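Local atomic coordinates of phosphothreonine lyase ospF (Shigella flexneri, PDB entry 3I0U), a protein that probably removes phosphate irreversibly from phosphothreonine by beta-elimination, acting as a secreted type III effector in Shigella virulence. Residues K81-I86 and I128-T133. Sequence-based numbering, arbitrary orientation.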
loop_
_atom_site.group_PDB
_atom_site.type_symbol
_atom_site.label_atom_id
_atom_site.label_comp_id
_atom_site.label_asym_id
_atom_site.label_seq_id
_atom_site.Cartn_x
_atom_site.Cartn_y
_atom_site.Cartn_z
ATOM N N LYS A 81 5.263 -5.316 -2.749
ATOM C CA LYS A 81 3.941 -5.018 -2.189
ATOM C C LYS A 81 3.887 -4.998 -0.662
ATOM O O LYS A 81 4.707 -5.630 0.006
ATOM C CB LYS A 81 2.877 -5.981 -2.743
ATOM C CG LYS A 81 2.977 -7.399 -2.233
ATOM C CD LYS A 81 1.905 -8.274 -2.901
ATOM C CE LYS A 81 2.188 -9.742 -2.647
ATOM N NZ LYS A 81 1.462 -10.582 -3.595
ATOM N N PHE A 82 2.876 -4.304 -0.130
ATOM C CA PHE A 82 2.621 -4.231 1.281
ATOM C C PHE A 82 1.227 -4.716 1.596
ATOM O O PHE A 82 0.300 -4.524 0.812
ATOM C CB PHE A 82 2.677 -2.791 1.735
ATOM C CG PHE A 82 3.991 -2.121 1.479
ATOM C CD1 PHE A 82 5.019 -2.238 2.397
ATOM C CD2 PHE A 82 4.193 -1.348 0.326
ATOM C CE1 PHE A 82 6.210 -1.638 2.159
ATOM C CE2 PHE A 82 5.388 -0.746 0.076
ATOM C CZ PHE A 82 6.404 -0.877 0.978
ATOM N N HIS A 83 1.065 -5.290 2.778
ATOM C CA HIS A 83 -0.241 -5.637 3.265
ATOM C C HIS A 83 -0.493 -4.717 4.433
ATOM O O HIS A 83 0.463 -4.264 5.058
ATOM C CB HIS A 83 -0.273 -7.100 3.705
ATOM C CG HIS A 83 -0.024 -8.073 2.592
ATOM N ND1 HIS A 83 -0.941 -8.310 1.589
ATOM C CD2 HIS A 83 1.030 -8.885 2.332
ATOM C CE1 HIS A 83 -0.467 -9.231 0.768
ATOM N NE2 HIS A 83 0.732 -9.585 1.192
ATOM N N ILE A 84 -1.766 -4.428 4.723
ATOM C CA ILE A 84 -2.119 -3.772 5.986
ATOM C C ILE A 84 -3.010 -4.769 6.677
ATOM O O ILE A 84 -3.938 -5.256 6.074
ATOM C CB ILE A 84 -2.891 -2.468 5.795
ATOM C CG1 ILE A 84 -2.215 -1.559 4.754
ATOM C CG2 ILE A 84 -3.014 -1.723 7.119
ATOM C CD1 ILE A 84 -2.978 -0.258 4.511
ATOM N N SER A 85 -2.711 -5.086 7.933
ATOM C CA SER A 85 -3.420 -6.107 8.725
ATOM C C SER A 85 -4.175 -5.499 9.938
ATOM O O SER A 85 -3.570 -4.862 10.834
ATOM C CB SER A 85 -2.426 -7.175 9.202
ATOM O OG SER A 85 -2.061 -8.087 8.161
ATOM N N ILE A 86 -5.503 -5.680 9.925
ATOM C CA ILE A 86 -6.390 -5.072 10.888
ATOM C C ILE A 86 -7.119 -6.224 11.576
ATOM O O ILE A 86 -7.268 -7.304 10.977
ATOM C CB ILE A 86 -7.390 -4.146 10.171
ATOM C CG1 ILE A 86 -6.679 -3.214 9.169
ATOM C CG2 ILE A 86 -8.292 -3.380 11.172
ATOM C CD1 ILE A 86 -5.613 -2.246 9.775
ATOM N N ILE A 128 -8.647 -12.519 8.611
ATOM C CA ILE A 128 -7.990 -12.342 9.925
ATOM C C ILE A 128 -6.829 -11.308 9.903
ATOM O O ILE A 128 -6.441 -10.745 10.948
ATOM C CB ILE A 128 -7.516 -13.723 10.524
ATOM C CG1 ILE A 128 -7.313 -13.642 12.039
ATOM C CG2 ILE A 128 -6.231 -14.246 9.862
ATOM C CD1 ILE A 128 -7.220 -14.999 12.743
ATOM N N GLY A 129 -6.270 -11.067 8.723
ATOM C CA GLY A 129 -5.140 -10.140 8.547
ATOM C C GLY A 129 -4.980 -9.881 7.069
ATOM O O GLY A 129 -5.745 -10.386 6.306
ATOM N N ALA A 130 -4.002 -9.080 6.659
ATOM C CA ALA A 130 -3.741 -8.787 5.235
ATOM C C ALA A 130 -4.949 -8.354 4.394
ATOM O O ALA A 130 -5.099 -8.788 3.264
ATOM C CB ALA A 130 -3.052 -9.955 4.589
ATOM N N GLN A 131 -5.810 -7.506 4.943
ATOM C CA GLN A 131 -7.082 -7.176 4.288
ATOM C C GLN A 131 -6.904 -6.090 3.226
ATOM O O GLN A 131 -7.761 -5.932 2.388
ATOM C CB GLN A 131 -8.125 -6.741 5.322
ATOM C CG GLN A 131 -8.508 -7.821 6.277
ATOM C CD GLN A 131 -7.794 -7.733 7.568
ATOM O OE1 GLN A 131 -6.747 -7.083 7.644
ATOM N NE2 GLN A 131 -8.328 -8.410 8.626
ATOM N N PHE A 132 -5.793 -5.363 3.281
ATOM C CA PHE A 132 -5.427 -4.371 2.265
ATOM C C PHE A 132 -4.134 -4.859 1.655
ATOM O O PHE A 132 -3.251 -5.298 2.398
ATOM C CB PHE A 132 -5.085 -2.985 2.871
ATOM C CG PHE A 132 -6.192 -2.334 3.679
ATOM C CD1 PHE A 132 -6.785 -1.166 3.221
ATOM C CD2 PHE A 132 -6.602 -2.860 4.917
ATOM C CE1 PHE A 132 -7.816 -0.532 3.983
ATOM C CE2 PHE A 132 -7.632 -2.267 5.686
ATOM C CZ PHE A 132 -8.244 -1.107 5.233
ATOM N N THR A 133 -4.015 -4.771 0.327
ATOM C CA THR A 133 -2.776 -5.043 -0.389
ATOM C C THR A 133 -2.522 -3.798 -1.188
ATOM O O THR A 133 -3.455 -3.265 -1.795
ATOM C CB THR A 133 -2.846 -6.214 -1.334
ATOM O OG1 THR A 133 -3.352 -7.356 -0.637
ATOM C CG2 THR A 133 -1.464 -6.552 -1.853
#
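The side-chain amide of Gln131 pairs with both backbone polar groups of Ile86, as a neighbouring strand's backbone might: its OE1 accepts a hydrogen bond from the backbone N of Ile86 at 3.0 Å, nearly straight (169°), while its NE2 gives a hydrogen to Ile86 O at 2.8 Å. The side chain bends at chi2 (98°) to bring both ends of the amide onto one residue, and this double grip fixes its rotation. Ser85 does the converse, its OG accepting a hydrogen bond from the backbone N of Ala130 at 2.6 Å. Gln131 and Phe132 both face Ile84, a classic beta bulge, and send weak N-H bonds to its carbonyl; regular antiparallel pairing resumes with Ile84 N to Phe132 O, 2.9 Å. On one face of the sheet the side chains of Ile84 and Phe132 cross obliquely, Ile84 CD1 3.9 Å from Phe132 CG, with Ile84 O at the ring's edge. Ile86 CG1 approaches Phe132 CE2 at 3.7 Å. On the other face, His83 and Thr133 run side by side, ND1 and OG1 joined weakly at the imidazole edge. The bulge lies where neighbouring strands 80-84 and 132-137 begin to pair; Ile84 packs on helices 91-102 and 147-166, and strand 187-191 flanks 80-84 beyond, His83 touching its Ser188.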